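Local coordinates for hypothetical protein RBSTP0775 (Geobacillus stearothermophilus, PDB 1RZ3), which is of unknown function but is probably an ATP-binding kinase of the phosphoribulokinase/uridine kinase family, at residues Leu23-Asp28 against Met127-Gly132; Trp76-Tyr81 against Ile173-Lys178; Phe146-Asp151 against Ala193-Asp198. One frame throughout, in Å; residues are numbered along the deposited sequence.

In the fold
Contacts 1 and 3 belong to one parallel five-stranded sheet, ordered 53-57, 127-132, 23-29, 146-150 and 195-197. Contact 1 joins the second and third of these strands, contact 3 the fourth and fifth; their centres lie 11 Å apart, and strands 23-29 and 146-150 hydrogen-bond directly, as through Gly26 N and Phe146 O at 2.8 Å. Contact 2, between helices 75-82 and 169-187, is centred about 22 Å from contact 3 and 23 Å from contact 1. Along the chain contact 1 closes before contact 3 opens, whereas contact 2 alternates with both: the chain passes from strand 146-150 through helix 169-187, which packs on helix 75-82, and returns to the P-loop-type sheet as edge strand 195-197.

Contact 1 (Leu23-Asp28 against Met127-Gly132); sequences LVLGID and MIMIEG
In the middle of the parallel sheet of this P-loop NTPase-like fold, strand 23-28 runs beside strand 127-132, Leu23 level with Met127 and Ile27 with Glu131. Five backbone bonds join them; Ile128 N donates to Leu23 O, Leu25 N to Ile128 O at 2.8 Å (174° at the hydrogen), and the series ends with Gly132 N on Ile27 O. One face is packed by Leu23, Leu25 and Ile27 against two selenomethionines. The methyl Leu25 CD1 is shared between them, 3.8 Å from both Met127 SE and Met129 CE. Met127 is extended beyond CG and runs alongside Leu23, its CE 3.9 Å from Leu23 CD2. Met129 instead bends at its last torsion (chi3 -73°), which turns CE to Leu25 while SE rests 3.7 Å from Ile27 CD1. Of the Glu131 side chain, CB is the part that meets Ile27, 3.8 Å from Ile27 CB; the carboxylate leads away to His57 and Thr36. On the other face Val24 CG1 meets Ile130 CD1 loosely, and Asp28 is held by Tyr183 OH and Leu135 N. The strand 23-29, leading into what is probably the Walker A loop and helix 35-48, is the central strand typical of P-loop kinases.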
loop_
_atom_site.group_PDB
_atom_site.type_symbol
_atom_site.label_atom_id
_atom_site.label_comp_id
_atom_site.label_asym_id
_atom_site.label_seq_id
_atom_site.Cartn_x
_atom_site.Cartn_y
_atom_site.Cartn_z
ATOM N N LEU A 23 -5.929 10.666 -9.639
ATOM C CA LEU A 23 -5.233 9.480 -10.120
ATOM C C LEU A 23 -4.801 8.698 -8.879
ATOM O O LEU A 23 -4.091 9.226 -8.024
ATOM C CB LEU A 23 -4.011 9.880 -10.947
ATOM C CG LEU A 23 -3.232 8.747 -11.625
ATOM C CD1 LEU A 23 -4.135 8.021 -12.621
ATOM C CD2 LEU A 23 -2.020 9.324 -12.332
ATOM N N VAL A 24 -5.245 7.450 -8.770
ATOM C CA VAL A 24 -4.893 6.618 -7.625
ATOM C C VAL A 24 -3.738 5.677 -7.974
ATOM O O VAL A 24 -3.863 4.819 -8.848
ATOM C CB VAL A 24 -6.123 5.812 -7.145
ATOM C CG1 VAL A 24 -5.762 4.961 -5.943
ATOM C CG2 VAL A 24 -7.258 6.777 -6.798
ATOM N N LEU A 25 -2.620 5.856 -7.278
ATOM C CA LEU A 25 -1.412 5.071 -7.513
ATOM C C LEU A 25 -1.165 4.103 -6.370
ATOM O O LEU A 25 -1.482 4.389 -5.218
ATOM C CB LEU A 25 -0.202 5.996 -7.621
ATOM C CG LEU A 25 -0.372 7.284 -8.426
ATOM C CD1 LEU A 25 0.801 8.224 -8.140
ATOM C CD2 LEU A 25 -0.461 6.949 -9.906
ATOM N N GLY A 26 -0.589 2.957 -6.693
ATOM C CA GLY A 26 -0.298 1.989 -5.660
ATOM C C GLY A 26 1.143 1.536 -5.761
ATOM O O GLY A 26 1.671 1.355 -6.859
ATOM N N ILE A 27 1.791 1.392 -4.611
ATOM C CA ILE A 27 3.159 0.908 -4.563
ATOM C C ILE A 27 3.062 -0.388 -3.765
ATOM O O ILE A 27 2.965 -0.378 -2.541
ATOM C CB ILE A 27 4.104 1.902 -3.860
ATOM C CG1 ILE A 27 4.151 3.217 -4.649
ATOM C CG2 ILE A 27 5.503 1.308 -3.767
ATOM C CD1 ILE A 27 5.133 4.237 -4.093
ATOM N N ASP A 28 3.053 -1.497 -4.493
ATOM C CA ASP A 28 2.927 -2.828 -3.918
ATOM C C ASP A 28 4.305 -3.469 -3.777
ATOM O O ASP A 28 5.152 -3.354 -4.655
ATOM C CB ASP A 28 2.018 -3.657 -4.832
ATOM C CG ASP A 28 1.619 -4.996 -4.238
ATOM O OD1 ASP A 28 1.544 -5.130 -2.997
ATOM O OD2 ASP A 28 1.347 -5.916 -5.035
HETATM N N MSE A 127 -3.312 13.461 -7.164
HETATM C CA MSE A 127 -3.037 12.034 -7.082
HETATM C C MSE A 127 -3.074 11.548 -5.644
HETATM O O MSE A 127 -2.744 12.286 -4.718
HETATM C CB MSE A 127 -1.647 11.717 -7.649
HETATM C CG MSE A 127 -1.357 12.296 -9.020
HETATM SE SE MSE A 127 0.331 11.628 -9.753
HETATM C CE MSE A 127 0.201 12.406 -11.524
ATOM N N ILE A 128 -3.472 10.292 -5.472
ATOM C CA ILE A 128 -3.520 9.665 -4.162
ATOM C C ILE A 128 -2.545 8.506 -4.274
ATOM O O ILE A 128 -2.657 7.683 -5.186
ATOM C CB ILE A 128 -4.922 9.088 -3.842
ATOM C CG1 ILE A 128 -5.985 10.189 -3.942
ATOM C CG2 ILE A 128 -4.909 8.443 -2.449
ATOM C CD1 ILE A 128 -5.711 11.386 -3.073
HETATM N N MSE A 129 -1.581 8.439 -3.366
HETATM C CA MSE A 129 -0.607 7.359 -3.411
HETATM C C MSE A 129 -0.733 6.457 -2.195
HETATM O O MSE A 129 -0.724 6.924 -1.057
HETATM C CB MSE A 129 0.810 7.917 -3.491
HETATM C CG MSE A 129 1.848 6.844 -3.735
HETATM SE SE MSE A 129 3.600 7.596 -3.802
HETATM C CE MSE A 129 3.497 8.453 -5.532
ATOM N N ILE A 130 -0.855 5.161 -2.451
ATOM C CA ILE A 130 -1.001 4.168 -1.398
ATOM C C ILE A 130 0.120 3.138 -1.505
ATOM O O ILE A 130 0.341 2.567 -2.573
ATOM C CB ILE A 130 -2.365 3.449 -1.528
ATOM C CG1 ILE A 130 -3.492 4.489 -1.494
ATOM C CG2 ILE A 130 -2.532 2.420 -0.414
ATOM C CD1 ILE A 130 -4.868 3.925 -1.749
ATOM N N GLU A 131 0.836 2.915 -0.404
ATOM C CA GLU A 131 1.914 1.934 -0.396
ATOM C C GLU A 131 1.671 0.917 0.707
ATOM O O GLU A 131 1.195 1.266 1.787
ATOM C CB GLU A 131 3.276 2.619 -0.190
ATOM C CG GLU A 131 3.464 3.328 1.148
ATOM C CD GLU A 131 4.050 2.430 2.229
ATOM O OE1 GLU A 131 4.274 1.227 1.965
ATOM O OE2 GLU A 131 4.290 2.935 3.348
ATOM N N GLY A 132 1.983 -0.344 0.425
ATOM C CA GLY A 132 1.795 -1.385 1.420
ATOM C C GLY A 132 1.957 -2.767 0.835
ATOM O O GLY A 132 2.174 -2.920 -0.365
#

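Contact 2 (Trp76-Tyr81 against Ile173-Lys178); sequences WFEYYY and INRYWK
Arg175 NH1 is gripped by two carboxylates, donating to Glu78 OE1 at 3.0 Å in a salt bridge and pairing also with Glu75. The oxygen lies in the guanidinium plane and is met on its anti side, although the carboxylate and guanidinium planes stand 71° apart. Arg175 reaches this position with its chain extended from CG to NE, passing Tyr79, whose CB lies 3.7 Å from Arg175 CG and over one guanidinium face, toward its rim. NH2 bonds to Arg68 O, while Glu78 OE2 is held by Thr71. With an alanine in place of Arg175, Glu78 and Glu75 would probably lose their cationic mate, Arg68 O its donor, and a gap would open beside Tyr79 CB. The next residue, Tyr176, turns its edge to the face of the Tyr79 ring in a T-shaped pair, centroids 4.8 Å apart and planes at 65°, with Tyr176 CD1 3.5 Å from Tyr79 CE2. Across the contact Trp76 CB packs on Lys178 CB at 3.6 Å; Lys178 NZ goes on to Glu74. Segments 76-81 and 173-178, of helices 75-82 and 169-187, cross at -45°; Phe134, in the loop after strand 127-132, meets the Tyr79 ring edge-to-face.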
loop_
_atom_site.group_PDB
_atom_site.type_symbol
_atom_site.label_atom_id
_atom_site.label_comp_id
_atom_site.label_asym_id
_atom_site.label_seq_id
_atom_site.Cartn_x
_atom_site.Cartn_y
_atom_site.Cartn_z
ATOM N N TRP A 76 0.810 -17.333 8.649
ATOM C CA TRP A 76 0.687 -16.791 7.299
ATOM C C TRP A 76 -0.735 -16.286 7.084
ATOM O O TRP A 76 -0.958 -15.253 6.445
ATOM C CB TRP A 76 1.013 -17.848 6.236
ATOM C CG TRP A 76 -0.083 -18.861 6.013
ATOM C CD1 TRP A 76 -0.219 -20.077 6.626
ATOM C CD2 TRP A 76 -1.207 -18.729 5.130
ATOM N NE1 TRP A 76 -1.356 -20.709 6.176
ATOM C CE2 TRP A 76 -1.981 -19.905 5.260
ATOM C CE3 TRP A 76 -1.635 -17.730 4.242
ATOM C CZ2 TRP A 76 -3.162 -20.111 4.533
ATOM C CZ3 TRP A 76 -2.816 -17.937 3.517
ATOM C CH2 TRP A 76 -3.562 -19.121 3.670
ATOM N N PHE A 77 -1.692 -17.027 7.630
ATOM C CA PHE A 77 -3.104 -16.694 7.509
ATOM C C PHE A 77 -3.440 -15.433 8.305
ATOM O O PHE A 77 -4.245 -14.611 7.863
ATOM C CB PHE A 77 -3.951 -17.865 8.013
ATOM C CG PHE A 77 -5.422 -17.709 7.758
ATOM C CD1 PHE A 77 -5.997 -18.215 6.599
ATOM C CD2 PHE A 77 -6.231 -17.051 8.676
ATOM C CE1 PHE A 77 -7.362 -18.070 6.354
ATOM C CE2 PHE A 77 -7.598 -16.899 8.442
ATOM C CZ PHE A 77 -8.165 -17.411 7.276
ATOM N N GLU A 78 -2.834 -15.295 9.480
ATOM C CA GLU A 78 -3.064 -14.133 10.333
ATOM C C GLU A 78 -2.555 -12.880 9.626
ATOM O O GLU A 78 -3.213 -11.838 9.606
ATOM C CB GLU A 78 -2.317 -14.278 11.665
ATOM C CG GLU A 78 -2.664 -15.523 12.468
ATOM C CD GLU A 78 -2.023 -15.526 13.842
ATOM O OE1 GLU A 78 -0.820 -15.219 13.941
ATOM O OE2 GLU A 78 -2.721 -15.843 14.828
ATOM N N TYR A 79 -1.365 -12.999 9.050
ATOM C CA TYR A 79 -0.727 -11.893 8.352
ATOM C C TYR A 79 -1.452 -11.491 7.067
ATOM O O TYR A 79 -1.676 -10.304 6.818
ATOM C CB TYR A 79 0.730 -12.269 8.057
ATOM C CG TYR A 79 1.550 -11.216 7.333
ATOM C CD1 TYR A 79 1.440 -9.865 7.656
ATOM C CD2 TYR A 79 2.484 -11.586 6.364
ATOM C CE1 TYR A 79 2.248 -8.905 7.030
ATOM C CE2 TYR A 79 3.292 -10.641 5.740
ATOM C CZ TYR A 79 3.170 -9.306 6.076
ATOM O OH TYR A 79 3.987 -8.385 5.468
ATOM N N TYR A 80 -1.846 -12.470 6.261
ATOM C CA TYR A 80 -2.510 -12.158 5.002
ATOM C C TYR A 80 -4.001 -11.830 5.090
ATOM O O TYR A 80 -4.484 -10.928 4.399
ATOM C CB TYR A 80 -2.327 -13.306 4.001
ATOM C CG TYR A 80 -2.785 -12.949 2.601
ATOM C CD1 TYR A 80 -1.989 -12.157 1.769
ATOM C CD2 TYR A 80 -4.038 -13.345 2.133
ATOM C CE1 TYR A 80 -2.429 -11.765 0.513
ATOM C CE2 TYR A 80 -4.490 -12.959 0.876
ATOM C CZ TYR A 80 -3.681 -12.167 0.071
ATOM O OH TYR A 80 -4.125 -11.772 -1.167
ATOM N N TYR A 81 -4.731 -12.554 5.934
ATOM C CA TYR A 81 -6.178 -12.356 6.039
ATOM C C TYR A 81 -6.727 -11.606 7.244
ATOM O O TYR A 81 -7.787 -10.985 7.154
ATOM C CB TYR A 81 -6.885 -13.712 5.967
ATOM C CG TYR A 81 -6.985 -14.289 4.577
ATOM C CD1 TYR A 81 -7.752 -13.659 3.600
ATOM C CD2 TYR A 81 -6.323 -15.469 4.241
ATOM C CE1 TYR A 81 -7.862 -14.187 2.320
ATOM C CE2 TYR A 81 -6.429 -16.012 2.962
ATOM C CZ TYR A 81 -7.201 -15.361 2.008
ATOM O OH TYR A 81 -7.312 -15.874 0.740
ATOM N N ILE A 173 9.621 -17.421 8.650
ATOM C CA ILE A 173 9.139 -18.250 7.553
ATOM C C ILE A 173 7.637 -18.487 7.686
ATOM O O ILE A 173 6.878 -18.331 6.725
ATOM C CB ILE A 173 9.853 -19.622 7.544
ATOM C CG1 ILE A 173 11.315 -19.438 7.141
ATOM C CG2 ILE A 173 9.133 -20.588 6.599
ATOM C CD1 ILE A 173 12.117 -20.720 7.167
ATOM N N ASN A 174 7.221 -18.867 8.887
ATOM C CA ASN A 174 5.823 -19.146 9.172
ATOM C C ASN A 174 4.900 -17.991 8.838
ATOM O O ASN A 174 3.862 -18.180 8.205
ATOM C CB ASN A 174 5.641 -19.495 10.650
ATOM C CG ASN A 174 6.277 -20.813 11.019
ATOM O OD1 ASN A 174 6.790 -21.526 10.159
ATOM N ND2 ASN A 174 6.246 -21.149 12.304
ATOM N N ARG A 175 5.279 -16.791 9.258
ATOM C CA ARG A 175 4.430 -15.635 9.027
ATOM C C ARG A 175 4.655 -14.911 7.707
ATOM O O ARG A 175 3.749 -14.833 6.881
ATOM C CB ARG A 175 4.573 -14.642 10.185
ATOM C CG ARG A 175 3.470 -13.591 10.223
ATOM C CD ARG A 175 3.624 -12.646 11.409
ATOM N NE ARG A 175 2.432 -11.826 11.593
ATOM C CZ ARG A 175 1.307 -12.253 12.159
ATOM N NH1 ARG A 175 1.213 -13.496 12.612
ATOM N NH2 ARG A 175 0.267 -11.440 12.253
ATOM N N TYR A 176 5.864 -14.404 7.501
ATOM C CA TYR A 176 6.173 -13.638 6.298
ATOM C C TYR A 176 6.367 -14.405 4.998
ATOM O O TYR A 176 5.654 -14.161 4.021
ATOM C CB TYR A 176 7.388 -12.754 6.581
ATOM C CG TYR A 176 7.093 -11.741 7.657
ATOM C CD1 TYR A 176 6.367 -10.585 7.366
ATOM C CD2 TYR A 176 7.460 -11.973 8.982
ATOM C CE1 TYR A 176 6.005 -9.691 8.368
ATOM C CE2 TYR A 176 7.102 -11.084 9.993
ATOM C CZ TYR A 176 6.373 -9.946 9.677
ATOM O OH TYR A 176 6.006 -9.064 10.667
ATOM N N TRP A 177 7.320 -15.327 4.979
ATOM C CA TRP A 177 7.596 -16.099 3.773
ATOM C C TRP A 177 6.373 -16.834 3.219
ATOM O O TRP A 177 6.095 -16.756 2.025
ATOM C CB TRP A 177 8.746 -17.082 4.036
ATOM C CG TRP A 177 8.992 -18.058 2.925
ATOM C CD1 TRP A 177 8.347 -19.246 2.720
ATOM C CD2 TRP A 177 9.931 -17.922 1.849
ATOM N NE1 TRP A 177 8.826 -19.857 1.585
ATOM C CE2 TRP A 177 9.798 -19.067 1.029
ATOM C CE3 TRP A 177 10.870 -16.944 1.496
ATOM C CZ2 TRP A 177 10.571 -19.261 -0.124
ATOM C CZ3 TRP A 177 11.640 -17.136 0.349
ATOM C CH2 TRP A 177 11.483 -18.288 -0.447
ATOM N N LYS A 178 5.633 -17.537 4.075
ATOM C CA LYS A 178 4.464 -18.272 3.606
ATOM C C LYS A 178 3.339 -17.363 3.105
ATOM O O LYS A 178 2.673 -17.685 2.124
ATOM C CB LYS A 178 3.952 -19.211 4.707
ATOM C CG LYS A 178 4.892 -20.388 4.964
ATOM C CD LYS A 178 4.500 -21.197 6.209
ATOM C CE LYS A 178 3.136 -21.854 6.075
ATOM N NZ LYS A 178 2.790 -22.607 7.327
#

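Contact 3 (Phe146-Asp151 against Ala193-Asp198); sequences FVVYLD and ADVVFD
The Phe146 ring overlaps Asp194 and Val195, its CD1 3.7 Å from Asp194 CB and its CZ 3.7 Å from Val195 CG2. It is nearly parallel to the Asp194 carboxylate, their planes 12° apart. That carboxylate turns back onto the backbone: OD2 takes the Val147 N-H at 2.7 Å on its anti lone pair, the shortest bond of the contact. Val147 O in turn accepts from both Asp194 N and Val195 N, the second the longer bond at 3.3 Å, so Asp194, by side chain and main chain, clasps the backbone of Val147 where strand 195-197 begins. From there the parallel register continues through Tyr149 N to Val195 O, Phe197 N to Tyr149 O, and Asp151 N to Phe197 O. On one face Phe197 lies beside Val148 and Leu150, pointing the same way. Leu150 CD1 comes close at 3.3 Å to Phe197 CD2, and Val148 CG1 sits 3.8 Å from Phe197 CB. The first torsion of Phe197 (chi1 -159°) carries its ring away from the strand to Leu3 and Arg6 of helix 3-15. On the other face Tyr149 CB meets Ala193 CB at 3.5 Å, and the Tyr149 ring reaches Pro189 and Ile190. Beyond the strands the carboxylates of Asp151 and Asp198 lie side by side with planes 84° apart, OD2 to OD2 3.7 Å, a pairing of like charges that probably costs some energy. Val195 to Phe197 form one of the two edge strands within this chain, completing the parallel alpha/beta sheet of a P-loop-type kinase fold beside strand 146-150.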
loop_
_atom_site.group_PDB
_atom_site.type_symbol
_atom_site.label_atom_id
_atom_site.label_comp_id
_atom_site.label_asym_id
_atom_site.label_seq_id
_atom_site.Cartn_x
_atom_site.Cartn_y
_atom_site.Cartn_z
ATOM N N PHE A 146 -3.039 2.868 -11.316
ATOM C CA PHE A 146 -1.680 2.497 -11.678
ATOM C C PHE A 146 -1.016 1.841 -10.480
ATOM O O PHE A 146 -1.076 2.370 -9.370
ATOM C CB PHE A 146 -0.926 3.771 -12.063
ATOM C CG PHE A 146 0.522 3.556 -12.407
ATOM C CD1 PHE A 146 0.891 3.063 -13.658
ATOM C CD2 PHE A 146 1.518 3.883 -11.497
ATOM C CE1 PHE A 146 2.229 2.901 -13.994
ATOM C CE2 PHE A 146 2.864 3.725 -11.824
ATOM C CZ PHE A 146 3.220 3.233 -13.078
ATOM N N VAL A 147 -0.392 0.690 -10.700
ATOM C CA VAL A 147 0.282 -0.008 -9.614
ATOM C C VAL A 147 1.705 -0.359 -10.007
ATOM O O VAL A 147 1.949 -0.891 -11.097
ATOM C CB VAL A 147 -0.441 -1.319 -9.227
ATOM C CG1 VAL A 147 0.369 -2.065 -8.157
ATOM C CG2 VAL A 147 -1.842 -1.013 -8.702
ATOM N N VAL A 148 2.637 -0.035 -9.120
ATOM C CA VAL A 148 4.045 -0.354 -9.321
ATOM C C VAL A 148 4.343 -1.470 -8.333
ATOM O O VAL A 148 4.000 -1.355 -7.159
ATOM C CB VAL A 148 4.979 0.816 -8.952
ATOM C CG1 VAL A 148 6.432 0.425 -9.232
ATOM C CG2 VAL A 148 4.603 2.055 -9.714
ATOM N N TYR A 149 4.950 -2.557 -8.795
ATOM C CA TYR A 149 5.300 -3.628 -7.872
ATOM C C TYR A 149 6.802 -3.510 -7.661
ATOM O O TYR A 149 7.569 -3.516 -8.622
ATOM C CB TYR A 149 4.972 -5.010 -8.441
ATOM C CG TYR A 149 5.338 -6.127 -7.479
ATOM C CD1 TYR A 149 4.454 -6.534 -6.485
ATOM C CD2 TYR A 149 6.593 -6.738 -7.537
ATOM C CE1 TYR A 149 4.807 -7.528 -5.566
ATOM C CE2 TYR A 149 6.959 -7.732 -6.625
ATOM C CZ TYR A 149 6.061 -8.120 -5.644
ATOM O OH TYR A 149 6.406 -9.106 -4.746
ATOM N N LEU A 150 7.208 -3.386 -6.404
ATOM C CA LEU A 150 8.617 -3.254 -6.051
ATOM C C LEU A 150 9.194 -4.647 -5.858
ATOM O O LEU A 150 8.981 -5.268 -4.821
ATOM C CB LEU A 150 8.742 -2.458 -4.750
ATOM C CG LEU A 150 9.898 -1.467 -4.649
ATOM C CD1 LEU A 150 9.775 -0.469 -5.790
ATOM C CD2 LEU A 150 9.867 -0.751 -3.306
ATOM N N ASP A 151 9.922 -5.138 -6.854
ATOM C CA ASP A 151 10.498 -6.475 -6.779
ATOM C C ASP A 151 11.898 -6.471 -6.169
ATOM O O ASP A 151 12.818 -5.845 -6.695
ATOM C CB ASP A 151 10.522 -7.101 -8.174
ATOM C CG ASP A 151 10.843 -8.580 -8.143
ATOM O OD1 ASP A 151 10.559 -9.227 -7.113
ATOM O OD2 ASP A 151 11.364 -9.097 -9.154
ATOM N N ALA A 193 0.943 -6.086 -12.045
ATOM C CA ALA A 193 1.464 -4.726 -11.962
ATOM C C ALA A 193 1.577 -4.000 -13.299
ATOM O O ALA A 193 1.871 -4.601 -14.332
ATOM C CB ALA A 193 2.834 -4.735 -11.252
ATOM N N ASP A 194 1.341 -2.693 -13.274
ATOM C CA ASP A 194 1.457 -1.896 -14.485
ATOM C C ASP A 194 2.936 -1.702 -14.797
ATOM O O ASP A 194 3.345 -1.686 -15.960
ATOM C CB ASP A 194 0.736 -0.565 -14.284
ATOM C CG ASP A 194 -0.749 -0.762 -14.076
ATOM O OD1 ASP A 194 -1.401 -1.260 -15.020
ATOM O OD2 ASP A 194 -1.260 -0.457 -12.976
ATOM N N VAL A 195 3.736 -1.582 -13.744
ATOM C CA VAL A 195 5.179 -1.426 -13.874
ATOM C C VAL A 195 5.834 -2.204 -12.737
ATOM O O VAL A 195 5.316 -2.242 -11.617
ATOM C CB VAL A 195 5.621 0.059 -13.771
ATOM C CG1 VAL A 195 7.144 0.144 -13.601
ATOM C CG2 VAL A 195 5.209 0.816 -15.028
ATOM N N VAL A 196 6.959 -2.841 -13.038
ATOM C CA VAL A 196 7.698 -3.593 -12.036
ATOM C C VAL A 196 9.025 -2.876 -11.837
ATOM O O VAL A 196 9.833 -2.781 -12.762
ATOM C CB VAL A 196 7.971 -5.041 -12.483
ATOM C CG1 VAL A 196 8.860 -5.747 -11.449
ATOM C CG2 VAL A 196 6.657 -5.786 -12.645
ATOM N N PHE A 197 9.218 -2.351 -10.633
ATOM C CA PHE A 197 10.429 -1.632 -10.266
ATOM C C PHE A 197 11.364 -2.708 -9.724
ATOM O O PHE A 197 11.190 -3.180 -8.600
ATOM C CB PHE A 197 10.104 -0.608 -9.171
ATOM C CG PHE A 197 11.103 0.513 -9.055
ATOM C CD1 PHE A 197 11.145 1.526 -10.007
ATOM C CD2 PHE A 197 11.982 0.571 -7.976
ATOM C CE1 PHE A 197 12.049 2.586 -9.887
ATOM C CE2 PHE A 197 12.892 1.626 -7.845
ATOM C CZ PHE A 197 12.922 2.636 -8.804
ATOM N N ASP A 198 12.341 -3.105 -10.534
ATOM C CA ASP A 198 13.278 -4.148 -10.134
ATOM C C ASP A 198 14.538 -3.597 -9.473
ATOM O O ASP A 198 14.759 -3.915 -8.284
ATOM C CB ASP A 198 13.657 -4.995 -11.353
ATOM C CG ASP A 198 14.383 -6.270 -10.972
ATOM O OD1 ASP A 198 15.479 -6.176 -10.381
ATOM O OD2 ASP A 198 13.851 -7.364 -11.259
#